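Local coordinates for UDP-galactopyranose mutase (Deinococcus radiodurans, PDB 3HDQ), which probably interconverts UDP-galactopyranose and UDP-galactofuranose, using a bound FAD as its cofactor, at residues 110-115 with 289-294. Sequence-based numbering, arbitrary orientation.
With GDU (galactose-uridine-5'-diphosphate), chain K.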
loop_
_atom_site.group_PDB
_atom_site.type_symbol
_atom_site.label_atom_id
_atom_site.label_comp_id
_atom_site.label_asym_id
_atom_site.label_seq_id
_atom_site.Cartn_x
_atom_site.Cartn_y
_atom_site.Cartn_z
ATOM N N ARG A 110 7.153 -21.194 -15.812
ATOM C CA ARG A 110 8.103 -22.202 -16.258
ATOM C C ARG A 110 9.399 -22.058 -15.491
ATOM O O ARG A 110 9.916 -20.953 -15.314
ATOM C CB ARG A 110 8.354 -22.107 -17.762
ATOM C CG ARG A 110 7.155 -22.557 -18.584
ATOM C CD ARG A 110 7.374 -22.321 -20.056
ATOM N NE ARG A 110 6.422 -23.052 -20.884
ATOM C CZ ARG A 110 5.283 -22.557 -21.352
ATOM N NH1 ARG A 110 4.917 -21.321 -21.056
ATOM N NH2 ARG A 110 4.500 -23.310 -22.107
ATOM N N VAL A 111 9.905 -23.191 -15.020
ATOM C CA VAL A 111 11.101 -23.219 -14.201
ATOM C C VAL A 111 12.196 -24.028 -14.892
ATOM O O VAL A 111 11.928 -25.073 -15.496
ATOM C CB VAL A 111 10.798 -23.829 -12.822
ATOM C CG1 VAL A 111 12.055 -23.811 -11.927
ATOM C CG2 VAL A 111 9.599 -23.111 -12.166
ATOM N N LEU A 112 13.422 -23.531 -14.811
ATOM C CA LEU A 112 14.572 -24.250 -15.325
ATOM C C LEU A 112 15.487 -24.626 -14.166
ATOM O O LEU A 112 15.707 -23.829 -13.257
ATOM C CB LEU A 112 15.321 -23.393 -16.343
ATOM C CG LEU A 112 15.180 -23.593 -17.857
ATOM C CD1 LEU A 112 13.885 -24.254 -18.266
ATOM C CD2 LEU A 112 15.343 -22.248 -18.572
ATOM N N ALA A 113 16.008 -25.848 -14.182
ATOM C CA ALA A 113 16.953 -26.264 -13.150
ATOM C C ALA A 113 18.373 -26.231 -13.691
ATOM O O ALA A 113 18.633 -26.700 -14.795
ATOM C CB ALA A 113 16.610 -27.658 -12.634
ATOM N N SER A 114 19.282 -25.666 -12.907
ATOM C CA SER A 114 20.685 -25.604 -13.280
ATOM C C SER A 114 21.398 -26.884 -12.847
ATOM O O SER A 114 21.631 -27.120 -11.660
ATOM C CB SER A 114 21.343 -24.374 -12.666
ATOM O OG SER A 114 22.722 -24.339 -12.969
ATOM N N VAL A 115 21.727 -27.714 -13.827
ATOM C CA VAL A 115 22.296 -29.030 -13.577
ATOM C C VAL A 115 23.328 -29.291 -14.658
ATOM O O VAL A 115 23.046 -29.101 -15.842
ATOM C CB VAL A 115 21.195 -30.111 -13.663
ATOM C CG1 VAL A 115 21.799 -31.498 -13.845
ATOM C CG2 VAL A 115 20.298 -30.057 -12.428
ATOM N N LEU A 289 17.051 -10.427 -16.901
ATOM C CA LEU A 289 18.201 -11.108 -16.365
ATOM C C LEU A 289 18.123 -12.605 -16.639
ATOM O O LEU A 289 19.133 -13.237 -16.928
ATOM C CB LEU A 289 18.285 -10.865 -14.859
ATOM C CG LEU A 289 19.625 -11.214 -14.219
ATOM C CD1 LEU A 289 20.716 -10.347 -14.834
ATOM C CD2 LEU A 289 19.549 -10.999 -12.726
ATOM N N LEU A 290 16.925 -13.172 -16.541
ATOM C CA LEU A 290 16.771 -14.620 -16.605
ATOM C C LEU A 290 15.977 -14.991 -17.836
ATOM O O LEU A 290 15.217 -14.176 -18.348
ATOM C CB LEU A 290 16.033 -15.157 -15.368
ATOM C CG LEU A 290 16.528 -14.808 -13.962
ATOM C CD1 LEU A 290 15.660 -15.486 -12.880
ATOM C CD2 LEU A 290 17.974 -15.197 -13.783
ATOM N N PRO A 291 16.135 -16.236 -18.302
ATOM C CA PRO A 291 15.345 -16.760 -19.420
ATOM C C PRO A 291 13.917 -17.184 -19.048
ATOM O O PRO A 291 13.094 -17.225 -19.948
ATOM C CB PRO A 291 16.163 -17.966 -19.901
ATOM C CG PRO A 291 16.984 -18.378 -18.723
ATOM C CD PRO A 291 17.209 -17.155 -17.882
ATOM N N THR A 292 13.624 -17.499 -17.784
ATOM C CA THR A 292 12.236 -17.783 -17.357
ATOM C C THR A 292 11.972 -17.130 -16.022
ATOM O O THR A 292 12.858 -16.494 -15.458
ATOM C CB THR A 292 11.942 -19.282 -17.094
ATOM O OG1 THR A 292 13.086 -19.894 -16.478
ATOM C CG2 THR A 292 11.579 -20.013 -18.337
ATOM N N GLY A 293 10.768 -17.352 -15.489
ATOM C CA GLY A 293 10.382 -16.821 -14.190
ATOM C C GLY A 293 11.301 -17.198 -13.042
ATOM O O GLY A 293 11.666 -16.353 -12.227
ATOM N N THR A 294 11.694 -18.468 -12.990
ATOM C CA THR A 294 12.523 -18.958 -11.899
ATOM C C THR A 294 13.562 -19.960 -12.389
ATOM O O THR A 294 13.252 -20.862 -13.176
ATOM C CB THR A 294 11.646 -19.638 -10.813
ATOM O OG1 THR A 294 10.703 -18.693 -10.291
ATOM C CG2 THR A 294 12.499 -20.181 -9.673
HETATM N N1 GDU K . 12.187 -30.049 -5.379
HETATM C C2 GDU K . 13.349 -30.272 -5.784
HETATM N N3 GDU K . 14.092 -29.869 -6.725
HETATM C C4 GDU K . 13.501 -28.946 -7.504
HETATM C C5 GDU K . 12.112 -28.548 -7.174
HETATM C C6 GDU K . 11.511 -29.117 -6.111
HETATM O O2 GDU K . 14.018 -31.221 -4.967
HETATM O O4 GDU K . 14.102 -28.427 -8.442
HETATM C C1D GDU K . 11.601 -30.661 -4.220
HETATM C C2D GDU K . 11.945 -30.077 -2.829
HETATM O O2D GDU K . 11.845 -31.045 -1.791
HETATM C C3D GDU K . 10.891 -28.996 -2.713
HETATM C C4D GDU K . 9.679 -29.798 -3.182
HETATM O O4D GDU K . 10.161 -30.650 -4.226
HETATM O O3D GDU K . 10.781 -28.522 -1.373
HETATM C C5D GDU K . 8.408 -29.006 -3.454
HETATM O O5D GDU K . 8.766 -28.138 -4.545
HETATM P PA GDU K . 8.118 -26.692 -4.736
HETATM O O1A GDU K . 8.458 -26.217 -6.107
HETATM O O2A GDU K . 6.657 -26.832 -4.622
HETATM O O3A GDU K . 8.755 -25.659 -3.712
HETATM P PB GDU K . 7.984 -24.374 -3.202
HETATM O O1B GDU K . 8.978 -23.792 -2.268
HETATM O O2B GDU K . 6.739 -24.599 -2.427
HETATM O O3B GDU K . 7.738 -23.273 -4.344
HETATM C "C1'" GDU K . 6.853 -22.140 -4.454
HETATM C "C2'" GDU K . 5.478 -22.624 -4.960
HETATM C "C3'" GDU K . 5.770 -23.524 -6.183
HETATM C "C4'" GDU K . 6.309 -22.611 -7.325
HETATM C "C5'" GDU K . 7.508 -21.788 -6.776
HETATM C "C6'" GDU K . 7.953 -20.635 -7.719
HETATM O "O2'" GDU K . 4.729 -23.279 -3.919
HETATM O "O3'" GDU K . 4.560 -24.225 -6.550
HETATM O "O4'" GDU K . 5.231 -21.754 -7.756
HETATM O "O5'" GDU K . 7.436 -21.241 -5.430
HETATM O "O6'" GDU K . 9.103 -20.986 -8.526
HETATM O O HOH W 1 8.297 -18.299 -16.460
#
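Leu112 and Thr294 open a parallel strand pairing in the mixed beta-sheet beside the substrate pocket, where strand 111-115 meets the start of strand 294-296 at the end of an irregular loop. The evidence is a single direct backbone bond across the two segments: Leu112 N donates to Thr294 O at 3.1 Å, with an N-H...O angle of 162° and the donor in the carbonyl plane. The same oxygen takes a CA-H...O contact from Val111 and a weak hydrogen bond from Thr292 OG1, so three groups converge on it. Val111 and Thr294 form the bridge pair, their side chains on one face; Asn296 continues the pairing by backbone bonds to Leu112 and Ser114.

Ahead of the bridge the two segments are joined through water 1, which accepts from Gly293 N at 2.8 Å and from Arg110 N at 3.2 Å. Thr292 packs its CB against Arg110 O at 3.2 Å, while its CG2 lies against Arg110 CB. The side chains of Leu112 and Thr292 cross at about a right angle, Leu112 CD2 lying 3.9 Å from Thr292 OG1 and 4.2 Å from Pro291 CG; Leu119 of strand 118-122 touches both Leu112 and Pro291.

Thr294, where the pairing begins, belongs to the UDP-galactose site at the sugar end of the substrate, next to His109. With chi1 at -60° its OG1 lies beside the backbone N and CG2 anti to it, the latter 3.7 Å from O6' of the galactose. Thr294 OG1 is hydrogen-bonded to Ser307 OG and, weakly, to O6' at 3.3 Å, where either hydroxyl could donate.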